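Local coordinates for protein beta-glucanase (Clostridium thermocellum, PDB 3WVJ) that hydrolyses mixed-linkage beta-1,3-1,4-glucans as an endo-acting lichenase of glycoside hydrolase family 16, at residues F72-K82 / Q144-P155. Residues are numbered along the deposited sequence; the frame is centred on the assembly and turned at random.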
ATOM      1  N   PHE A  72       9.605   9.027  -5.855  1.00 36.82           N
ATOM      2  CA  PHE A  72       9.681   8.426  -7.186  1.00 38.08           C
ATOM      3  C   PHE A  72       8.684   9.098  -8.102  1.00 38.46           C
ATOM      4  O   PHE A  72       7.568   9.390  -7.679  1.00 37.31           O
ATOM      5  CB  PHE A  72       9.362   6.939  -7.120  1.00 38.12           C
ATOM      6  CG  PHE A  72      10.335   6.155  -6.207  1.00 38.94           C
ATOM      7  CD1 PHE A  72      11.372   5.431  -6.744  1.00 40.47           C
ATOM      8  CD2 PHE A  72      10.173   6.185  -4.831  1.00 37.53           C
ATOM      9  CE1 PHE A  72      12.266   4.729  -5.919  1.00 41.66           C
ATOM     10  CE2 PHE A  72      11.047   5.509  -4.011  1.00 38.56           C
ATOM     11  CZ  PHE A  72      12.090   4.773  -4.545  1.00 39.87           C
ATOM     12  N   GLY A  73       9.080   9.305  -9.361  1.00 40.40           N
ATOM     13  CA  GLY A  73       8.215   9.980 -10.358  1.00 40.94           C
ATOM     14  C   GLY A  73       7.351   9.073 -11.246  1.00 41.68           C
ATOM     15  O   GLY A  73       7.084   7.902 -10.899  1.00 41.19           O
ATOM     16  N   TYR A  74       6.860   9.627 -12.362  1.00 42.85           N
ATOM     17  CA  TYR A  74       6.215   8.791 -13.412  1.00 44.90           C
ATOM     18  C   TYR A  74       6.955   7.457 -13.677  1.00 45.63           C
ATOM     19  O   TYR A  74       8.164   7.364 -13.475  1.00 45.99           O
ATOM     20  CB  TYR A  74       6.063   9.577 -14.700  1.00 46.81           C
ATOM     21  CG  TYR A  74       5.205  10.782 -14.479  1.00 46.93           C
ATOM     22  CD1 TYR A  74       3.942  10.656 -13.901  1.00 45.81           C
ATOM     23  CD2 TYR A  74       5.672  12.075 -14.799  1.00 48.73           C
ATOM     24  CE1 TYR A  74       3.121  11.772 -13.700  1.00 45.49           C
ATOM     25  CE2 TYR A  74       4.857  13.194 -14.597  1.00 47.84           C
ATOM     26  CZ  TYR A  74       3.608  13.034 -14.034  1.00 46.79           C
ATOM     27  OH  TYR A  74       2.807  14.120 -13.816  1.00 48.16           O
ATOM     28  N   GLY A  75       6.231   6.433 -14.109  1.00 45.60           N
ATOM     29  CA  GLY A  75       6.841   5.124 -14.355  1.00 46.46           C
ATOM     30  C   GLY A  75       5.992   3.986 -13.803  1.00 45.65           C
ATOM     31  O   GLY A  75       4.835   4.201 -13.386  1.00 43.34           O
ATOM     32  N   TYR A  76       6.592   2.783 -13.782  1.00 46.63           N
ATOM     33  CA  TYR A  76       5.886   1.531 -13.428  1.00 46.39           C
ATOM     34  C   TYR A  76       6.302   1.024 -12.057  1.00 45.36           C
ATOM     35  O   TYR A  76       7.512   0.803 -11.786  1.00 45.59           O
ATOM     36  CB  TYR A  76       6.064   0.430 -14.495  1.00 49.11           C
ATOM     37  CG  TYR A  76       5.340  -0.854 -14.140  1.00 49.72           C
ATOM     38  CD1 TYR A  76       3.917  -0.891 -13.990  1.00 48.43           C
ATOM     39  CD2 TYR A  76       6.058  -2.014 -13.895  1.00 50.85           C
ATOM     40  CE1 TYR A  76       3.269  -2.063 -13.653  1.00 49.07           C
ATOM     41  CE2 TYR A  76       5.417  -3.187 -13.553  1.00 51.58           C
ATOM     42  CZ  TYR A  76       4.037  -3.219 -13.425  1.00 50.86           C
ATOM     43  OH  TYR A  76       3.451  -4.446 -13.071  1.00 51.84           O
ATOM     44  N   TYR A  77       5.288   0.877 -11.193  1.00 43.29           N
ATOM     45  CA  TYR A  77       5.480   0.471  -9.809  1.00 42.29           C
ATOM     46  C   TYR A  77       4.939  -0.949  -9.672  1.00 43.33           C
ATOM     47  O   TYR A  77       3.806  -1.242 -10.109  1.00 43.24           O
ATOM     48  CB  TYR A  77       4.733   1.391  -8.855  1.00 39.59           C
ATOM     49  CG  TYR A  77       5.229   2.821  -8.773  1.00 38.70           C
ATOM     50  CD1 TYR A  77       5.858   3.299  -7.598  1.00 37.10           C
ATOM     51  CD2 TYR A  77       5.062   3.695  -9.847  1.00 38.48           C
ATOM     52  CE1 TYR A  77       6.293   4.619  -7.518  1.00 36.91           C
ATOM     53  CE2 TYR A  77       5.458   5.008  -9.778  1.00 37.92           C
ATOM     54  CZ  TYR A  77       6.080   5.470  -8.622  1.00 37.25           C
ATOM     55  OH  TYR A  77       6.450   6.780  -8.559  1.00 37.07           O
ATOM     56  N   GLU A  78       5.738  -1.847  -9.091  1.00 44.17           N
ATOM     57  CA  GLU A  78       5.216  -3.200  -8.916  1.00 45.47           C
ATOM     58  C   GLU A  78       5.515  -3.770  -7.557  1.00 44.90           C
ATOM     59  O   GLU A  78       6.632  -3.649  -7.068  1.00 45.53           O
ATOM     60  CB  GLU A  78       5.755  -4.116 -10.007  1.00 48.83           C
ATOM     61  CG  GLU A  78       5.142  -5.491  -9.988  1.00 51.34           C
ATOM     62  CD  GLU A  78       5.669  -6.357 -11.108  1.00 55.24           C
ATOM     63  OE1 GLU A  78       5.128  -6.265 -12.237  1.00 58.20           O
ATOM     64  OE2 GLU A  78       6.598  -7.143 -10.872  1.00 56.78           O
ATOM     65  N   VAL A  79       4.521  -4.411  -6.968  1.00 43.66           N
ATOM     66  CA  VAL A  79       4.692  -5.119  -5.726  1.00 43.45           C
ATOM     67  C   VAL A  79       4.364  -6.591  -5.979  1.00 45.37           C
ATOM     68  O   VAL A  79       3.494  -6.894  -6.783  1.00 46.73           O
ATOM     69  CB  VAL A  79       3.777  -4.496  -4.623  1.00 40.88           C
ATOM     70  CG1 VAL A  79       2.261  -4.664  -4.932  1.00 39.95           C
ATOM     71  CG2 VAL A  79       4.124  -5.050  -3.261  1.00 41.03           C
ATOM     72  N   ARG A  80       5.032  -7.505  -5.297  1.00 46.85           N
ATOM     73  CA  ARG A  80       4.588  -8.893  -5.187  1.00 49.17           C
ATOM     74  C   ARG A  80       4.268  -9.145  -3.705  1.00 48.15           C
ATOM     75  O   ARG A  80       5.117  -8.885  -2.839  1.00 48.24           O
ATOM     76  CB  ARG A  80       5.662  -9.883  -5.698  1.00 53.06           C
ATOM     77  CG  ARG A  80       5.355 -11.351  -5.349  1.00 56.29           C
ATOM     78  CD  ARG A  80       6.419 -12.300  -5.940  1.00 61.13           C
ATOM     79  NE  ARG A  80       5.809 -12.793  -7.150  1.00 65.10           N
ATOM     80  CZ  ARG A  80       5.128 -13.919  -7.258  1.00 67.37           C
ATOM     81  NH1 ARG A  80       5.082 -14.811  -6.276  1.00 69.31           N
ATOM     82  NH2 ARG A  80       4.529 -14.161  -8.399  1.00 69.09           N
ATOM     83  N   MET A  81       3.057  -9.619  -3.420  1.00 47.12           N
ATOM     84  CA  MET A  81       2.488  -9.607  -2.072  1.00 45.91           C
ATOM     85  C   MET A  81       1.290 -10.598  -1.896  1.00 46.54           C
ATOM     86  O   MET A  81       0.727 -11.126  -2.867  1.00 47.42           O
ATOM     87  CB  MET A  81       2.029  -8.167  -1.680  1.00 43.18           C
ATOM     88  CG  MET A  81       0.813  -7.653  -2.431  1.00 42.07           C
ATOM     89  SD  MET A  81       0.272  -6.002  -1.835  1.00 40.75           S
ATOM     90  CE  MET A  81      -0.560  -6.444  -0.302  1.00 39.76           C
ATOM     91  N   LYS A  82       0.890 -10.790  -0.645  1.00 45.97           N
ATOM     92  CA  LYS A  82      -0.179 -11.722  -0.274  1.00 46.97           C
ATOM     93  C   LYS A  82      -0.933 -10.976   0.800  1.00 45.15           C
ATOM     94  O   LYS A  82      -0.360 -10.660   1.865  1.00 44.29           O
ATOM     95  CB  LYS A  82       0.408 -13.045   0.278  1.00 49.28           C
ATOM     96  CG  LYS A  82      -0.639 -13.956   0.957  1.00 50.97           C
ATOM     97  CD  LYS A  82       0.015 -14.974   1.931  1.00 53.29           C
ATOM     98  CE  LYS A  82       0.345 -16.238   1.206  1.00 57.00           C
ATOM     99  NZ  LYS A  82       0.933 -17.437   1.993  1.00 60.26           N
ATOM    100  N   GLN A 144      -4.331 -16.063  -0.824  1.00 57.26           N
ATOM    101  CA  GLN A 144      -4.030 -17.483  -0.818  1.00 61.55           C
ATOM    102  C   GLN A 144      -2.605 -17.753  -1.168  1.00 62.47           C
ATOM    103  O   GLN A 144      -2.062 -18.746  -0.728  1.00 64.69           O
ATOM    104  CB  GLN A 144      -4.877 -18.258  -1.820  1.00 65.94           C
ATOM    105  CG  GLN A 144      -6.308 -18.583  -1.417  1.00 69.59           C
ATOM    106  CD  GLN A 144      -6.457 -19.168  -0.023  1.00 72.70           C
ATOM    107  OE1 GLN A 144      -6.502 -20.379   0.131  1.00 78.61           O
ATOM    108  NE2 GLN A 144      -6.563 -18.298   0.999  1.00 72.21           N
ATOM    109  N   ASP A 145      -2.030 -16.897  -2.009  1.00 60.34           N
ATOM    110  CA  ASP A 145      -0.655 -16.989  -2.413  1.00 60.64           C
ATOM    111  C   ASP A 145      -0.162 -15.617  -2.881  1.00 57.54           C
ATOM    112  O   ASP A 145      -0.910 -14.634  -2.864  1.00 54.98           O
ATOM    113  CB  ASP A 145      -0.468 -18.038  -3.498  1.00 64.31           C
ATOM    114  CG  ASP A 145       0.873 -18.777  -3.371  1.00 67.57           C
ATOM    115  OD1 ASP A 145       0.864 -20.002  -3.554  1.00 71.03           O
ATOM    116  OD2 ASP A 145       1.941 -18.168  -3.068  1.00 67.12           O
ATOM    117  N   PHE A 146       1.100 -15.535  -3.271  1.00 56.96           N
ATOM    118  CA  PHE A 146       1.633 -14.254  -3.670  1.00 54.30           C
ATOM    119  C   PHE A 146       1.243 -14.001  -5.110  1.00 54.15           C
ATOM    120  O   PHE A 146       1.099 -14.959  -5.868  1.00 56.46           O
ATOM    121  CB  PHE A 146       3.148 -14.230  -3.446  1.00 54.62           C
ATOM    122  CG  PHE A 146       3.522 -14.243  -2.003  1.00 53.67           C
ATOM    123  CD1 PHE A 146       3.808 -13.070  -1.351  1.00 51.23           C
ATOM    124  CD2 PHE A 146       3.596 -15.452  -1.296  1.00 56.08           C
ATOM    125  CE1 PHE A 146       4.141 -13.053  -0.034  1.00 50.69           C
ATOM    126  CE2 PHE A 146       3.952 -15.453   0.035  1.00 55.66           C
ATOM    127  CZ  PHE A 146       4.203 -14.243   0.662  1.00 53.23           C
ATOM    128  N   HIS A 147       1.030 -12.731  -5.461  1.00 51.22           N
ATOM    129  CA  HIS A 147       0.772 -12.341  -6.828  1.00 51.38           C
ATOM    130  C   HIS A 147       1.471 -11.056  -7.018  1.00 49.88           C
ATOM    131  O   HIS A 147       1.888 -10.465  -6.060  1.00 48.41           O
ATOM    132  CB  HIS A 147      -0.729 -12.150  -7.020  1.00 50.78           C
ATOM    133  CG  HIS A 147      -1.477 -13.449  -7.161  1.00 52.83           C
ATOM    134  ND1 HIS A 147      -1.991 -14.101  -6.108  1.00 53.31           N
ATOM    135  CD2 HIS A 147      -1.771 -14.202  -8.270  1.00 54.89           C
ATOM    136  CE1 HIS A 147      -2.608 -15.206  -6.527  1.00 55.51           C
ATOM    137  NE2 HIS A 147      -2.469 -15.270  -7.847  1.00 56.54           N
ATOM    138  N   THR A 148       1.616 -10.571  -8.240  1.00 50.84           N
ATOM    139  CA  THR A 148       2.166  -9.228  -8.398  1.00 49.80           C
ATOM    140  C   THR A 148       1.070  -8.277  -8.849  1.00 48.64           C
ATOM    141  O   THR A 148       0.103  -8.701  -9.509  1.00 49.32           O
ATOM    142  CB  THR A 148       3.283  -9.169  -9.423  1.00 51.83           C
ATOM    143  OG1 THR A 148       2.657  -9.273 -10.698  1.00 54.41           O
ATOM    144  CG2 THR A 148       4.274 -10.309  -9.223  1.00 53.91           C
ATOM    145  N   TYR A 149       1.216  -7.013  -8.451  1.00 46.67           N
ATOM    146  CA  TYR A 149       0.210  -5.955  -8.672  1.00 44.87           C
ATOM    147  C   TYR A 149       1.033  -4.718  -8.934  1.00 44.50           C
ATOM    148  O   TYR A 149       2.180  -4.595  -8.439  1.00 44.67           O
ATOM    149  CB  TYR A 149      -0.646  -5.685  -7.431  1.00 42.49           C
ATOM    150  CG  TYR A 149      -1.347  -6.910  -6.890  1.00 43.11           C
ATOM    151  CD1 TYR A 149      -2.615  -7.282  -7.363  1.00 42.99           C
ATOM    152  CD2 TYR A 149      -0.730  -7.715  -5.943  1.00 43.00           C
ATOM    153  CE1 TYR A 149      -3.247  -8.419  -6.883  1.00 43.86           C
ATOM    154  CE2 TYR A 149      -1.347  -8.827  -5.470  1.00 43.81           C
ATOM    155  CZ  TYR A 149      -2.607  -9.174  -5.937  1.00 44.19           C
ATOM    156  OH  TYR A 149      -3.216 -10.288  -5.451  1.00 45.14           O
ATOM    157  N   GLY A 150       0.483  -3.785  -9.698  1.00 43.55           N
ATOM    158  CA  GLY A 150       1.308  -2.636 -10.101  1.00 43.14           C
ATOM    159  C   GLY A 150       0.490  -1.602 -10.826  1.00 42.24           C
ATOM    160  O   GLY A 150      -0.661  -1.875 -11.163  1.00 42.53           O
ATOM    161  N   PHE A 151       1.087  -0.419 -11.049  1.00 41.43           N
ATOM    162  CA  PHE A 151       0.508   0.621 -11.900  1.00 41.23           C
ATOM    163  C   PHE A 151       1.586   1.355 -12.675  1.00 42.41           C
ATOM    164  O   PHE A 151       2.688   1.603 -12.137  1.00 42.23           O
ATOM    165  CB  PHE A 151      -0.310   1.610 -11.094  1.00 39.16           C
ATOM    166  CG  PHE A 151       0.352   2.088  -9.832  1.00 37.74           C
ATOM    167  CD1 PHE A 151       1.129   3.263  -9.819  1.00 37.05           C
ATOM    168  CD2 PHE A 151       0.176   1.397  -8.630  1.00 36.70           C
ATOM    169  CE1 PHE A 151       1.724   3.734  -8.655  1.00 35.65           C
ATOM    170  CE2 PHE A 151       0.798   1.851  -7.472  1.00 35.38           C
ATOM    171  CZ  PHE A 151       1.572   3.021  -7.472  1.00 34.89           C
ATOM    172  N   GLU A 152       1.327   1.670 -13.938  1.00 43.83           N
ATOM    173  CA  GLU A 152       2.184   2.619 -14.654  1.00 44.67           C
ATOM    174  C   GLU A 152       1.471   3.944 -14.477  1.00 43.40           C
ATOM    175  O   GLU A 152       0.337   4.128 -14.932  1.00 43.86           O
ATOM    176  CB  GLU A 152       2.383   2.306 -16.128  1.00 47.62           C
ATOM    177  CG  GLU A 152       3.409   3.270 -16.785  1.00 49.77           C
ATOM    178  CD  GLU A 152       3.385   3.334 -18.318  1.00 53.08           C
ATOM    179  OE1 GLU A 152       2.299   3.282 -18.930  1.00 54.33           O
ATOM    180  OE2 GLU A 152       4.453   3.458 -18.956  1.00 54.49           O
ATOM    181  N   TRP A 153       2.150   4.852 -13.801  1.00 42.17           N
ATOM    182  CA  TRP A 153       1.723   6.212 -13.576  1.00 41.23           C
ATOM    183  C   TRP A 153       2.382   7.138 -14.567  1.00 43.11           C
ATOM    184  O   TRP A 153       3.635   7.175 -14.693  1.00 43.87           O
ATOM    185  CB  TRP A 153       2.078   6.621 -12.162  1.00 39.10           C
ATOM    186  CG  TRP A 153       1.808   8.057 -11.774  1.00 38.38           C
ATOM    187  CD1 TRP A 153       0.735   8.895 -12.162  1.00 38.40           C
ATOM    188  CD2 TRP A 153       2.576   8.846 -10.810  1.00 37.52           C
ATOM    189  NE1 TRP A 153       0.824  10.128 -11.538  1.00 37.77           N
ATOM    190  CE2 TRP A 153       1.918  10.172 -10.733  1.00 37.49           C
ATOM    191  CE3 TRP A 153       3.756   8.627 -10.094  1.00 37.27           C
ATOM    192  CZ2 TRP A 153       2.427  11.202  -9.937  1.00 37.31           C
ATOM    193  CZ3 TRP A 153       4.237   9.653  -9.282  1.00 37.04           C
ATOM    194  CH2 TRP A 153       3.596  10.906  -9.203  1.00 37.09           C
ATOM    195  N   ARG A 154       1.544   7.914 -15.252  1.00 43.59           N
ATOM    196  CA  ARG A 154       1.983   8.856 -16.277  1.00 46.40           C
ATOM    197  C   ARG A 154       1.211  10.166 -16.125  1.00 46.01           C
ATOM    198  O   ARG A 154       0.247  10.255 -15.346  1.00 43.99           O
ATOM    199  CB  ARG A 154       1.826   8.267 -17.693  1.00 49.31           C
ATOM    200  CG  ARG A 154       2.737   7.090 -18.023  1.00 50.93           C
ATOM    201  CD  ARG A 154       4.156   7.546 -18.357  1.00 53.17           C
ATOM    202  NE  ARG A 154       5.105   6.468 -18.132  1.00 54.97           N
ATOM    203  CZ  ARG A 154       6.418   6.654 -17.931  1.00 56.90           C
ATOM    204  NH1 ARG A 154       6.917   7.906 -17.937  1.00 56.65           N
ATOM    205  NH2 ARG A 154       7.236   5.611 -17.713  1.00 57.27           N
ATOM    206  N   PRO A 155       1.645  11.208 -16.824  1.00 47.88           N
ATOM    207  CA  PRO A 155       0.995  12.498 -16.542  1.00 48.26           C
ATOM    208  C   PRO A 155      -0.503  12.494 -16.801  1.00 48.75           C
ATOM    209  O   PRO A 155      -1.268  13.229 -16.151  1.00 48.80           O
ATOM    210  CB  PRO A 155       1.717  13.464 -17.508  1.00 50.52           C
ATOM    211  CG  PRO A 155       3.013  12.761 -17.841  1.00 51.03           C
ATOM    212  CD  PRO A 155       2.720  11.307 -17.825  1.00 50.25           C
TER
HETATM  213  O   HOH W   1       1.609  -6.978 -12.054  1.00 50.00           O
HETATM  214  O   HOH W   2      -1.927 -11.708  -3.361  1.00 46.09           O
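Tyr-74 turns its ring edge onto one face of the Trp-153 indole, an edge-to-face pair with planes at 64° and Tyr-74 CE1 3.6 Å from Trp-153 CE2. Pro-155 lies over a face of the same tyrosine ring, its CG 3.9 Å from the centroid, in a CH-pi contact. At the indole's edge, in its plane, sits Tyr-77 OH, which donates to Gly-73 O (2.7 Å), a bond that links Tyr-77 to the turn before its own strand and holds the hydroxyl against the indole rim. Tyr-77 CB rests over the Phe-151 ring; these two rings are nearly parallel (planes at 19°) but slid apart, with little overlap. Phe-151 CG stands between its backbone N and carbonyl carbon (chi1 46°), which brings the ring under that CB. At the far end, Lys-82 CB is centred over a face of Phe-146, 3.8 Å from its centroid. Paired backbone bonds at Gly-75/Trp-153, Val-79/Tyr-149 and Met-81/His-147, with Tyr-77 N to Phe-151 O (2.9 Å), establish the antiparallel register; Gly-75 N to Trp-153 O measures 2.8 Å. In the family's beta-jellyroll, strand 75-82 is flanked by 147-154 and 204-214; Tyr-77, Val-79 and Phe-151 pack on strand 89-97, while Met-81, Phe-151 and Trp-153 touch strand 106-113.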